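Local structure of 6b protein (Agrobacterium vitis, 3AQ2) at residues 16-21 with 200-205; 83-88 with 120-125; 96-101 with 154-159; 138-143 with 193-198. The protein disturbs plant cell proliferation, probably by acting on host factors that include the microRNA machinery, and has an ADP-ribosylation fold. All blocks are in the same frame, centred on the assembly; numbering follows the deposited sequence.

Interaction 1 (16-21 with 200-205); sequences RILRVS and LGSCHL
Leu18 and Leu205 bring the turn before helix 20-38 against the chain end that follows strand 199-202, at the surface of the ADP-ribosylation fold. No direct hydrogen bond joins 16-21 to 200-205; apolar contacts do most of the work. Leu18 reaches over with one branch, CD2, which rests 3.6 Å from Ser202 CB and also meets the carbonyl of His204. Leu18 CG stands anti to its own carbonyl carbon (chi1 -65°), which leads the branch to Ser202. Val20 crosses Leu205 at about a right angle, its CG2 lying 3.8 Å from Leu205 CB, while Leu23 of the same helix also touches Leu205. Polar links are indirect. Water 1 accepts from Ser202 N and lies within hydrogen-bonding distance of Ile17 O, bridging the loop to the strand end. Within 200-205, Ser202 OG takes the N-H of His204 at 3.0 Å, an ST turn that bends the chain as the strand finishes, and His204 then centres an inverse gamma turn. Backbone hydrogen bonds of Leu18 and Val20 with Thr206 continue the attachment one residue further on. The closest approach is a CA-H...O contact, Leu205 CA to Leu18 O at 3.2 Å.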
loop_
_atom_site.group_PDB
_atom_site.type_symbol
_atom_site.label_atom_id
_atom_site.label_comp_id
_atom_site.label_asym_id
_atom_site.label_seq_id
_atom_site.Cartn_x
_atom_site.Cartn_y
_atom_site.Cartn_z
ATOM N N ARG A 16 13.830 -8.970 6.653
ATOM C CA ARG A 16 15.071 -9.192 7.412
ATOM C C ARG A 16 16.017 -8.006 7.296
ATOM O O ARG A 16 17.170 -8.076 7.730
ATOM C CB ARG A 16 15.737 -10.506 6.994
ATOM C CG ARG A 16 14.791 -11.673 7.154
ATOM C CD ARG A 16 15.474 -13.019 7.240
ATOM N NE ARG A 16 14.482 -14.055 7.535
ATOM C CZ ARG A 16 13.993 -14.319 8.749
ATOM N NH1 ARG A 16 14.406 -13.640 9.813
ATOM N NH2 ARG A 16 13.088 -15.278 8.902
ATOM N N ILE A 17 15.513 -6.910 6.723
ATOM C CA ILE A 17 16.258 -5.653 6.698
ATOM C C ILE A 17 15.634 -4.744 7.757
ATOM O O ILE A 17 14.583 -4.116 7.528
ATOM C CB ILE A 17 16.245 -4.963 5.302
ATOM C CG1 ILE A 17 16.748 -5.906 4.200
ATOM C CG2 ILE A 17 17.110 -3.703 5.332
ATOM C CD1 ILE A 17 18.153 -6.392 4.384
ATOM N N LEU A 18 16.289 -4.686 8.915
ATOM C CA LEU A 18 15.655 -4.131 10.109
ATOM C C LEU A 18 16.268 -2.826 10.597
ATOM O O LEU A 18 15.734 -2.187 11.504
ATOM C CB LEU A 18 15.595 -5.180 11.231
ATOM C CG LEU A 18 14.708 -6.397 10.922
ATOM C CD1 LEU A 18 14.844 -7.437 12.010
ATOM C CD2 LEU A 18 13.242 -6.003 10.716
ATOM N N ARG A 19 17.372 -2.420 9.984
ATOM C CA ARG A 19 17.955 -1.122 10.279
ATOM C C ARG A 19 17.326 -0.068 9.384
ATOM O O ARG A 19 17.239 -0.243 8.162
ATOM C CB ARG A 19 19.470 -1.168 10.108
ATOM C CG ARG A 19 20.148 -2.105 11.102
ATOM C CD ARG A 19 21.645 -2.065 10.947
ATOM N NE ARG A 19 22.176 -0.737 11.250
ATOM C CZ ARG A 19 22.698 0.084 10.347
ATOM N NH1 ARG A 19 22.803 -0.280 9.074
ATOM N NH2 ARG A 19 23.138 1.270 10.725
ATOM N N VAL A 20 16.902 1.030 10.005
ATOM C CA VAL A 20 16.170 2.090 9.301
ATOM C C VAL A 20 16.890 2.583 8.037
ATOM O O VAL A 20 16.287 2.655 6.968
ATOM C CB VAL A 20 15.885 3.285 10.234
ATOM C CG1 VAL A 20 15.319 4.465 9.434
ATOM C CG2 VAL A 20 14.922 2.869 11.357
ATOM N N SER A 21 18.167 2.943 8.166
ATOM C CA SER A 21 18.907 3.500 7.038
ATOM C C SER A 21 19.007 2.496 5.883
ATOM O O SER A 21 18.787 2.868 4.720
ATOM C CB SER A 21 20.278 4.005 7.483
ATOM O OG SER A 21 21.069 2.946 7.994
ATOM N N LEU A 200 7.730 -5.716 0.751
ATOM C CA LEU A 200 7.120 -5.883 2.076
ATOM C C LEU A 200 8.225 -5.828 3.127
ATOM O O LEU A 200 9.397 -6.074 2.826
ATOM C CB LEU A 200 6.317 -7.189 2.186
ATOM C CG LEU A 200 7.062 -8.536 2.195
ATOM C CD1 LEU A 200 6.291 -9.572 3.009
ATOM C CD2 LEU A 200 7.304 -9.066 0.767
ATOM N N GLY A 201 7.858 -5.478 4.356
ATOM C CA GLY A 201 8.873 -5.392 5.397
ATOM C C GLY A 201 8.252 -5.308 6.767
ATOM O O GLY A 201 7.030 -5.430 6.921
ATOM N N SER A 202 9.125 -5.129 7.754
ATOM C CA SER A 202 8.736 -5.001 9.156
ATOM C C SER A 202 8.791 -3.542 9.619
ATOM O O SER A 202 9.586 -2.749 9.100
ATOM C CB SER A 202 9.686 -5.838 10.009
ATOM O OG SER A 202 9.428 -5.635 11.392
ATOM N N CYS A 203 7.951 -3.206 10.608
ATOM C CA CYS A 203 7.968 -1.903 11.266
ATOM C C CYS A 203 8.772 -1.926 12.567
ATOM O O CYS A 203 8.914 -0.903 13.230
ATOM C CB CYS A 203 6.541 -1.412 11.554
ATOM S SG CYS A 203 5.600 -1.207 10.039
ATOM N N HIS A 204 9.288 -3.102 12.919
ATOM C CA HIS A 204 10.041 -3.288 14.165
ATOM C C HIS A 204 11.505 -3.030 13.872
ATOM O O HIS A 204 12.326 -3.957 13.785
ATOM C CB HIS A 204 9.791 -4.686 14.726
ATOM C CG HIS A 204 8.342 -4.962 14.952
ATOM N ND1 HIS A 204 7.584 -4.231 15.843
ATOM C CD2 HIS A 204 7.498 -5.846 14.367
ATOM C CE1 HIS A 204 6.335 -4.666 15.810
ATOM N NE2 HIS A 204 6.260 -5.651 14.929
ATOM N N LEU A 205 11.818 -1.742 13.739
ATOM C CA LEU A 205 13.089 -1.316 13.161
ATOM C C LEU A 205 14.039 -0.764 14.204
ATOM O O LEU A 205 13.613 -0.246 15.235
ATOM C CB LEU A 205 12.856 -0.270 12.063
ATOM C CG LEU A 205 11.945 -0.742 10.918
ATOM C CD1 LEU A 205 11.531 0.431 10.018
ATOM C CD2 LEU A 205 12.645 -1.837 10.098
HETATM O O HOH W 1 11.731 -4.339 7.097
#

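Interaction 2 (83-88 with 120-125)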
loop_
_atom_site.group_PDB
_atom_site.type_symbol
_atom_site.label_atom_id
_atom_site.label_comp_id
_atom_site.label_asym_id
_atom_site.label_seq_id
_atom_site.Cartn_x
_atom_site.Cartn_y
_atom_site.Cartn_z
ATOM N N LEU A 83 -1.382 -9.366 -3.755
ATOM C CA LEU A 83 -2.694 -8.950 -3.268
ATOM C C LEU A 83 -2.587 -7.702 -2.414
ATOM O O LEU A 83 -1.567 -7.462 -1.766
ATOM C CB LEU A 83 -3.350 -10.057 -2.443
ATOM C CG LEU A 83 -3.557 -11.407 -3.135
ATOM C CD1 LEU A 83 -3.933 -12.497 -2.139
ATOM C CD2 LEU A 83 -4.604 -11.287 -4.238
ATOM N N LEU A 84 -3.655 -6.916 -2.421
ATOM C CA LEU A 84 -3.769 -5.793 -1.510
ATOM C C LEU A 84 -5.070 -5.954 -0.709
ATOM O O LEU A 84 -6.120 -6.214 -1.297
ATOM C CB LEU A 84 -3.774 -4.498 -2.306
ATOM C CG LEU A 84 -3.583 -3.212 -1.500
ATOM C CD1 LEU A 84 -2.142 -3.096 -0.963
ATOM C CD2 LEU A 84 -3.950 -2.021 -2.348
ATOM N N PRO A 85 -4.996 -5.823 0.636
ATOM C CA PRO A 85 -6.197 -5.963 1.468
ATOM C C PRO A 85 -6.957 -4.652 1.628
ATOM O O PRO A 85 -6.368 -3.570 1.530
ATOM C CB PRO A 85 -5.626 -6.352 2.833
ATOM C CG PRO A 85 -4.317 -5.630 2.902
ATOM C CD PRO A 85 -3.792 -5.552 1.453
ATOM N N SER A 86 -8.259 -4.749 1.878
ATOM C CA SER A 86 -8.971 -3.605 2.430
ATOM C C SER A 86 -8.562 -3.464 3.899
ATOM O O SER A 86 -8.198 -4.453 4.562
ATOM C CB SER A 86 -10.486 -3.794 2.330
ATOM O OG SER A 86 -10.871 -4.940 3.073
ATOM N N ASN A 87 -8.595 -2.230 4.394
ATOM C CA ASN A 87 -8.375 -1.966 5.818
ATOM C C ASN A 87 -9.428 -1.007 6.375
ATOM O O ASN A 87 -9.231 -0.371 7.412
ATOM C CB ASN A 87 -6.952 -1.450 6.080
ATOM C CG ASN A 87 -6.604 -0.244 5.244
ATOM O OD1 ASN A 87 -7.483 0.365 4.617
ATOM N ND2 ASN A 87 -5.314 0.122 5.234
ATOM N N SER A 88 -10.547 -0.911 5.661
ATOM C CA SER A 88 -11.652 -0.050 6.031
ATOM C C SER A 88 -12.904 -0.636 5.371
ATOM O O SER A 88 -12.784 -1.391 4.401
ATOM C CB SER A 88 -11.359 1.370 5.520
ATOM O OG SER A 88 -11.934 2.350 6.366
ATOM N N GLY A 120 -13.125 -4.230 7.217
ATOM C CA GLY A 120 -12.243 -4.654 6.134
ATOM C C GLY A 120 -11.430 -5.876 6.522
ATOM O O GLY A 120 -11.579 -6.408 7.626
ATOM N N PHE A 121 -10.568 -6.316 5.606
ATOM C CA PHE A 121 -9.707 -7.488 5.820
ATOM C C PHE A 121 -8.754 -7.272 6.986
ATOM O O PHE A 121 -8.602 -8.141 7.852
ATOM C CB PHE A 121 -8.900 -7.789 4.558
ATOM C CG PHE A 121 -8.217 -9.135 4.576
ATOM C CD1 PHE A 121 -6.909 -9.264 5.026
ATOM C CD2 PHE A 121 -8.887 -10.272 4.142
ATOM C CE1 PHE A 121 -6.271 -10.513 5.043
ATOM C CE2 PHE A 121 -8.261 -11.526 4.157
ATOM C CZ PHE A 121 -6.955 -11.645 4.604
ATOM N N VAL A 122 -8.107 -6.111 6.971
ATOM C CA VAL A 122 -7.262 -5.651 8.055
ATOM C C VAL A 122 -8.114 -4.699 8.894
ATOM O O VAL A 122 -8.812 -3.835 8.358
ATOM C CB VAL A 122 -6.034 -4.908 7.486
ATOM C CG1 VAL A 122 -5.335 -4.077 8.565
ATOM C CG2 VAL A 122 -5.065 -5.910 6.884
ATOM N N ASN A 123 -8.044 -4.853 10.211
ATOM C CA ASN A 123 -8.815 -4.006 11.104
ATOM C C ASN A 123 -7.901 -3.526 12.222
ATOM O O ASN A 123 -7.574 -4.289 13.146
ATOM C CB ASN A 123 -10.013 -4.797 11.651
ATOM C CG ASN A 123 -10.868 -3.992 12.611
ATOM O OD1 ASN A 123 -10.496 -2.896 13.043
ATOM N ND2 ASN A 123 -12.031 -4.547 12.964
ATOM N N TYR A 124 -7.495 -2.259 12.137
ATOM C CA TYR A 124 -6.486 -1.714 13.061
ATOM C C TYR A 124 -6.994 -1.553 14.485
ATOM O O TYR A 124 -6.204 -1.327 15.403
ATOM C CB TYR A 124 -5.965 -0.370 12.553
ATOM C CG TYR A 124 -5.316 -0.457 11.189
ATOM C CD1 TYR A 124 -5.802 0.291 10.114
ATOM C CD2 TYR A 124 -4.207 -1.283 10.972
ATOM C CE1 TYR A 124 -5.199 0.214 8.846
ATOM C CE2 TYR A 124 -3.606 -1.356 9.705
ATOM C CZ TYR A 124 -4.106 -0.601 8.651
ATOM O OH TYR A 124 -3.496 -0.666 7.401
ATOM N N HIS A 125 -8.302 -1.693 14.673
ATOM C CA HIS A 125 -8.910 -1.474 15.980
ATOM C C HIS A 125 -8.583 -2.574 16.993
ATOM O O HIS A 125 -8.784 -2.392 18.192
ATOM C CB HIS A 125 -10.414 -1.199 15.822
ATOM C CG HIS A 125 -10.681 0.075 15.085
ATOM N ND1 HIS A 125 -10.997 1.253 15.731
ATOM C CD2 HIS A 125 -10.578 0.384 13.768
ATOM C CE1 HIS A 125 -11.122 2.222 14.838
ATOM N NE2 HIS A 125 -10.865 1.724 13.641
HETATM O O HOH W 2 -9.013 -0.613 10.250
#
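Ser86 meets Phe121 and Val122 where the chain leaves strand 83-85, and the backbones come nearest at Asn87 and Val122, whose CA atoms are 4.5 Å apart. Val122 N donates to Ser86 O over 2.9 Å in a nearly straight bond (173°), and Asn87 CA makes a CA-H...O contact with Val122 O. Gly120 CA packs close against Ser86 OG. Water 2 takes the N-H of Tyr124 and also lies against Asn87 O, linking the two backbones one step further along.

Among the side chains, Ser86 OG accepts from Phe121 N at 2.9 Å; chi1 of 61° swings the hydroxyl between its own N and carbonyl carbon, and it also bonds to Asp191. Asn87 ND2 donates to Tyr124 OH (2.9 Å) at the edge of the phenol, with amide and ring planes 57° apart. Val94 N holds Asn87 OD1, and Tyr69 O is a second partner of Tyr124 OH, so the Asn87 amide and the Tyr124 hydroxyl each have a further partner. Pro85 CB lies 3.9 Å from Phe121 CD1, and its CG meets Val122 CG2, the proline and valine pointing the same way. Beyond them, helix 72-81 touches Pro85, Phe121 and Val122. Asn123 OD1 closes an Asx turn with His125 N. The contact thus binds the loop after helix 105-115 to the exit of strand 83-85, where Asn87 and Ser88 make a classic beta bulge.

Interaction 3 (96-101 with 154-159); sequences TAMPPW and QGYGWY
Thr96 sits as a knob on the indole of Trp158. Its CB stands 3.5 Å from the centroid of the six-membered ring and only 6° off the ring normal, a CH-pi contact made squarely over the face. The two side chains run alongside each other, pointing the same way, with Thr96 CG2 spread toward the CH2 corner of the ring. Thr96 OG1, anti to the backbone N (chi1 -178°), lies over the same indole and donates to Gly157 O at 3.0 Å. That carbonyl also receives Ala97 N in a nearly straight bond of 2.9 Å, so two donors grip one oxygen. Thr96 and Trp158 form a non-hydrogen-bonded pair of the antiparallel sheet in which strand 154-161 runs between 93-96 and 143-151. Past this pair, 96-101 leaves the sheet through an ST turn, Met98 N donating to Thr96 OG1.

Met98 then dips between two aromatic side chains. Its CG presses on Tyr156 CB at 3.6 Å, crossing at about a right angle, while the extended chain beyond carries SD to 4.0 Å from Trp158 CZ2, an oblique Met-aromatic contact. Ile111 and Leu112 of helix 105-115 also pack on Trp158, and Arg147 makes a cation-pi contact with it. Farther along the tyrosine ring, Pro99 CD lies 4.0 Å from Tyr156 CE2.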
loop_
_atom_site.group_PDB
_atom_site.type_symbol
_atom_site.label_atom_id
_atom_site.label_comp_id
_atom_site.label_asym_id
_atom_site.label_seq_id
_atom_site.Cartn_x
_atom_site.Cartn_y
_atom_site.Cartn_z
ATOM N N THR A 96 -0.527 5.460 3.301
ATOM C CA THR A 96 0.062 6.730 3.717
ATOM C C THR A 96 1.490 6.891 3.227
ATOM O O THR A 96 2.202 5.901 3.049
ATOM C CB THR A 96 0.007 6.906 5.268
ATOM O OG1 THR A 96 0.546 8.196 5.628
ATOM C CG2 THR A 96 0.774 5.778 6.010
ATOM N N ALA A 97 1.894 8.143 3.035
ATOM C CA ALA A 97 3.276 8.482 2.751
ATOM C C ALA A 97 4.168 8.354 4.003
ATOM O O ALA A 97 5.398 8.339 3.871
ATOM C CB ALA A 97 3.371 9.901 2.151
ATOM N N MET A 98 3.571 8.272 5.196
ATOM C CA MET A 98 4.370 8.130 6.436
ATOM C C MET A 98 5.103 6.804 6.361
ATOM O O MET A 98 4.449 5.763 6.303
ATOM C CB MET A 98 3.483 8.103 7.673
ATOM C CG MET A 98 2.808 9.404 7.992
ATOM S SD MET A 98 2.079 9.217 9.633
ATOM C CE MET A 98 1.622 10.913 9.978
ATOM N N PRO A 99 6.450 6.835 6.335
ATOM C CA PRO A 99 7.200 5.592 6.187
ATOM C C PRO A 99 7.235 4.788 7.493
ATOM O O PRO A 99 6.922 5.323 8.565
ATOM C CB PRO A 99 8.598 6.075 5.797
ATOM C CG PRO A 99 8.735 7.384 6.487
ATOM C CD PRO A 99 7.352 8.001 6.422
ATOM N N PRO A 100 7.602 3.501 7.406
ATOM C CA PRO A 100 7.537 2.627 8.586
ATOM C C PRO A 100 8.392 3.045 9.792
ATOM O O PRO A 100 8.151 2.561 10.898
ATOM C CB PRO A 100 7.993 1.258 8.036
ATOM C CG PRO A 100 7.819 1.346 6.565
ATOM C CD PRO A 100 8.014 2.774 6.189
ATOM N N TRP A 101 9.372 3.930 9.586
ATOM C CA TRP A 101 10.240 4.400 10.674
ATOM C C TRP A 101 9.839 5.763 11.234
ATOM O O TRP A 101 10.528 6.285 12.113
ATOM C CB TRP A 101 11.702 4.475 10.204
ATOM C CG TRP A 101 11.872 5.315 8.956
ATOM C CD1 TRP A 101 12.049 6.677 8.882
ATOM C CD2 TRP A 101 11.859 4.838 7.607
ATOM N NE1 TRP A 101 12.147 7.069 7.563
ATOM C CE2 TRP A 101 12.032 5.959 6.762
ATOM C CE3 TRP A 101 11.734 3.564 7.030
ATOM C CZ2 TRP A 101 12.073 5.846 5.367
ATOM C CZ3 TRP A 101 11.755 3.457 5.627
ATOM C CH2 TRP A 101 11.942 4.590 4.822
ATOM N N GLN A 154 7.128 18.310 8.596
ATOM C CA GLN A 154 7.000 17.744 7.252
ATOM C C GLN A 154 5.610 17.180 7.021
ATOM O O GLN A 154 5.033 16.549 7.908
ATOM C CB GLN A 154 8.022 16.616 7.053
ATOM C CG GLN A 154 9.472 17.029 7.281
ATOM C CD GLN A 154 10.091 17.739 6.099
ATOM O OE1 GLN A 154 9.432 18.009 5.094
ATOM N NE2 GLN A 154 11.378 18.049 6.215
ATOM N N GLY A 155 5.085 17.384 5.814
ATOM C CA GLY A 155 3.746 16.904 5.476
ATOM C C GLY A 155 3.768 15.504 4.912
ATOM O O GLY A 155 4.652 15.164 4.105
ATOM N N TYR A 156 2.796 14.698 5.334
ATOM C CA TYR A 156 2.627 13.320 4.847
ATOM C C TYR A 156 1.196 13.084 4.399
ATOM O O TYR A 156 0.257 13.255 5.184
ATOM C CB TYR A 156 3.001 12.308 5.940
ATOM C CG TYR A 156 4.451 12.432 6.334
ATOM C CD1 TYR A 156 4.833 13.254 7.386
ATOM C CD2 TYR A 156 5.443 11.777 5.604
ATOM C CE1 TYR A 156 6.175 13.406 7.726
ATOM C CE2 TYR A 156 6.787 11.917 5.938
ATOM C CZ TYR A 156 7.139 12.729 6.999
ATOM O OH TYR A 156 8.468 12.882 7.325
ATOM N N GLY A 157 1.025 12.684 3.142
ATOM C CA GLY A 157 -0.312 12.433 2.618
ATOM C C GLY A 157 -0.892 11.116 3.115
ATOM O O GLY A 157 -0.152 10.168 3.415
ATOM N N TRP A 158 -2.217 11.095 3.235
ATOM C CA TRP A 158 -3.022 9.892 3.431
ATOM C C TRP A 158 -3.941 9.741 2.226
ATOM O O TRP A 158 -4.470 10.741 1.711
ATOM C CB TRP A 158 -3.867 10.023 4.707
ATOM C CG TRP A 158 -3.023 9.825 5.914
ATOM C CD1 TRP A 158 -2.171 10.738 6.493
ATOM C CD2 TRP A 158 -2.866 8.607 6.647
ATOM N NE1 TRP A 158 -1.518 10.158 7.559
ATOM C CE2 TRP A 158 -1.933 8.856 7.676
ATOM C CE3 TRP A 158 -3.437 7.333 6.542
ATOM C CZ2 TRP A 158 -1.550 7.865 8.602
ATOM C CZ3 TRP A 158 -3.068 6.347 7.468
ATOM C CH2 TRP A 158 -2.124 6.624 8.479
ATOM N N TYR A 159 -4.105 8.497 1.783
ATOM C CA TYR A 159 -4.797 8.201 0.522
ATOM C C TYR A 159 -5.754 7.059 0.728
ATOM O O TYR A 159 -5.506 6.182 1.548
ATOM C CB TYR A 159 -3.798 7.809 -0.574
ATOM C CG TYR A 159 -2.740 8.860 -0.835
ATOM C CD1 TYR A 159 -1.600 8.932 -0.039
ATOM C CD2 TYR A 159 -2.880 9.763 -1.883
ATOM C CE1 TYR A 159 -0.619 9.899 -0.262
ATOM C CE2 TYR A 159 -1.897 10.742 -2.123
ATOM C CZ TYR A 159 -0.779 10.791 -1.309
ATOM O OH TYR A 159 0.184 11.750 -1.548
#

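Interaction 4 (138-143 with 193-198)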
loop_
_atom_site.group_PDB
_atom_site.type_symbol
_atom_site.label_atom_id
_atom_site.label_comp_id
_atom_site.label_asym_id
_atom_site.label_seq_id
_atom_site.Cartn_x
_atom_site.Cartn_y
_atom_site.Cartn_z
ATOM N N LEU A 138 3.086 1.433 -5.162
ATOM C CA LEU A 138 2.822 2.611 -5.971
ATOM C C LEU A 138 1.317 2.627 -6.210
ATOM O O LEU A 138 0.712 1.601 -6.556
ATOM C CB LEU A 138 3.601 2.543 -7.283
ATOM C CG LEU A 138 5.099 2.751 -7.045
ATOM C CD1 LEU A 138 5.900 2.224 -8.216
ATOM C CD2 LEU A 138 5.429 4.227 -6.788
ATOM N N MET A 139 0.700 3.780 -5.960
ATOM C CA MET A 139 -0.758 3.881 -6.000
ATOM C C MET A 139 -1.295 4.054 -7.421
ATOM O O MET A 139 -0.669 4.704 -8.273
ATOM C CB MET A 139 -1.224 5.059 -5.146
ATOM C CG MET A 139 -1.023 4.806 -3.663
ATOM S SD MET A 139 -1.465 6.240 -2.668
ATOM C CE MET A 139 -0.356 7.462 -3.363
ATOM N N SER A 140 -2.457 3.449 -7.655
ATOM C CA SER A 140 -3.188 3.607 -8.903
ATOM C C SER A 140 -3.956 4.933 -8.925
ATOM O O SER A 140 -3.980 5.667 -7.933
ATOM C CB SER A 140 -4.177 2.459 -9.057
ATOM O OG SER A 140 -5.255 2.655 -8.161
ATOM N N GLN A 141 -4.615 5.220 -10.041
ATOM C CA GLN A 141 -5.364 6.469 -10.155
ATOM C C GLN A 141 -6.619 6.448 -9.272
ATOM O O GLN A 141 -7.252 7.485 -9.068
ATOM C CB GLN A 141 -5.698 6.801 -11.616
ATOM C CG GLN A 141 -7.015 6.209 -12.141
ATOM C CD GLN A 141 -6.927 4.735 -12.566
ATOM O OE1 GLN A 141 -6.110 3.959 -12.068
ATOM N NE2 GLN A 141 -7.805 4.353 -13.482
ATOM N N LEU A 142 -6.961 5.275 -8.740
ATOM C CA LEU A 142 -8.144 5.151 -7.879
ATOM C C LEU A 142 -7.888 5.566 -6.433
ATOM O O LEU A 142 -8.827 5.639 -5.628
ATOM C CB LEU A 142 -8.729 3.740 -7.945
ATOM C CG LEU A 142 -9.136 3.250 -9.333
ATOM C CD1 LEU A 142 -9.675 1.846 -9.219
ATOM C CD2 LEU A 142 -10.170 4.165 -9.981
ATOM N N PHE A 143 -6.629 5.819 -6.085
ATOM C CA PHE A 143 -6.326 6.362 -4.762
ATOM C C PHE A 143 -6.503 7.879 -4.804
ATOM O O PHE A 143 -5.922 8.560 -5.667
ATOM C CB PHE A 143 -4.886 6.031 -4.366
ATOM C CG PHE A 143 -4.690 4.611 -3.874
ATOM C CD1 PHE A 143 -4.503 3.566 -4.785
ATOM C CD2 PHE A 143 -4.676 4.319 -2.509
ATOM C CE1 PHE A 143 -4.302 2.250 -4.335
ATOM C CE2 PHE A 143 -4.479 3.016 -2.053
ATOM C CZ PHE A 143 -4.277 1.976 -2.977
ATOM N N ILE A 193 -7.778 -7.737 -3.241
ATOM C CA ILE A 193 -7.703 -7.520 -4.683
ATOM C C ILE A 193 -6.336 -7.904 -5.239
ATOM O O ILE A 193 -5.333 -7.871 -4.527
ATOM C CB ILE A 193 -8.043 -6.045 -5.058
ATOM C CG1 ILE A 193 -7.053 -5.048 -4.438
ATOM C CG2 ILE A 193 -9.485 -5.713 -4.631
ATOM C CD1 ILE A 193 -7.187 -3.623 -4.985
ATOM N N HIS A 194 -6.298 -8.293 -6.505
ATOM C CA HIS A 194 -5.035 -8.457 -7.207
ATOM C C HIS A 194 -4.397 -7.078 -7.423
ATOM O O HIS A 194 -5.008 -6.194 -8.035
ATOM C CB HIS A 194 -5.296 -9.159 -8.538
ATOM C CG HIS A 194 -4.129 -9.176 -9.467
ATOM N ND1 HIS A 194 -2.839 -9.445 -9.056
ATOM C CD2 HIS A 194 -4.072 -9.022 -10.812
ATOM C CE1 HIS A 194 -2.033 -9.416 -10.103
ATOM N NE2 HIS A 194 -2.754 -9.153 -11.178
ATOM N N TYR A 195 -3.177 -6.892 -6.917
ATOM C CA TYR A 195 -2.536 -5.574 -6.954
ATOM C C TYR A 195 -1.019 -5.716 -6.804
ATOM O O TYR A 195 -0.563 -6.486 -5.958
ATOM C CB TYR A 195 -3.090 -4.704 -5.817
ATOM C CG TYR A 195 -2.786 -3.229 -5.953
ATOM C CD1 TYR A 195 -3.724 -2.360 -6.520
ATOM C CD2 TYR A 195 -1.564 -2.703 -5.513
ATOM C CE1 TYR A 195 -3.450 -0.997 -6.656
ATOM C CE2 TYR A 195 -1.274 -1.345 -5.646
ATOM C CZ TYR A 195 -2.229 -0.502 -6.215
ATOM O OH TYR A 195 -1.950 0.840 -6.344
ATOM N N PRO A 196 -0.233 -4.985 -7.623
ATOM C CA PRO A 196 1.219 -5.170 -7.545
ATOM C C PRO A 196 1.793 -4.617 -6.250
ATOM O O PRO A 196 1.451 -3.508 -5.841
ATOM C CB PRO A 196 1.753 -4.353 -8.732
ATOM C CG PRO A 196 0.549 -4.131 -9.629
ATOM C CD PRO A 196 -0.586 -4.001 -8.663
ATOM N N ILE A 197 2.653 -5.407 -5.622
ATOM C CA ILE A 197 3.338 -4.996 -4.405
ATOM C C ILE A 197 4.804 -4.778 -4.745
ATOM O O ILE A 197 5.437 -5.655 -5.330
ATOM C CB ILE A 197 3.186 -6.079 -3.293
ATOM C CG1 ILE A 197 1.698 -6.423 -3.049
ATOM C CG2 ILE A 197 3.885 -5.624 -1.993
ATOM C CD1 ILE A 197 0.804 -5.226 -2.665
ATOM N N VAL A 198 5.339 -3.604 -4.409
ATOM C CA VAL A 198 6.746 -3.321 -4.676
ATOM C C VAL A 198 7.634 -4.087 -3.690
ATOM O O VAL A 198 8.570 -4.792 -4.091
ATOM C CB VAL A 198 7.051 -1.815 -4.619
ATOM C CG1 VAL A 198 8.552 -1.564 -4.851
ATOM C CG2 VAL A 198 6.198 -1.073 -5.651
HETATM O O HOH W 3 2.259 -0.963 -6.439
#
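Tyr195 sends its phenol across to the turn after strand 133-137, where its hydroxyl donates to Leu138 O at 2.8 Å and takes a weak bond from Ser140 N (3.0 Å, 123° at the hydrogen). CG lies anti to the backbone N (chi1 -165°), which extends the ring across to 138-143 and puts OH among the buried backbone groups there. Both polar partners sit at the ring's edge, near its plane. Phe143 comes from the opposite direction and sets CE1 3.4 Å from Tyr195 OH. One ring face of Tyr195 carries Pro196 CD, and Phe44 meets the ring edge-to-face, so the phenol is held from several directions.

Ser140 has OG between its N and carbonyl carbon (chi1 73°); there the hydroxyl accepts from Leu142 N and bonds to Glu57. Leu138 and Val198 meet through branch ends, CD1 to CG2 at 4.2 Å, and Phe34 of helix 20-38 touches both. Water 3 accepts from Leu138 N and donates to Pro196 O, a second bridge between the segments. Ser140 to Phe143 form a type I beta turn, closed by Phe143 N to Ser140 O and combined with an ST turn, which takes the chain from strand 133-137 toward strand 143-151.

Overall arrangement
Interactions 2 and 4 are buried, interaction 3 is partly so, and interaction 1 lies at the surface. Interactions 2 and 4 share the two-stranded sheet: Leu84 N probably hydrogen-bonds to Ile193 O, and Leu84 packs on Tyr195. Interaction 4 touches interaction 3 through Met139 and Tyr159, and interaction 3 touches interaction 1 where Trp101 meets Val20 and Pro100 meets Cys203. Chemistry varies with place: interaction 1 relies on aliphatic branches and a water, interactions 2 and 4 on buried hydroxyls and backbone groups, and interaction 3 on sheet pairing, one indole face and a methionine between aromatic side chains. Along the chain, interaction 1 encloses the other three, while interaction 3 alternates with 2 and 4.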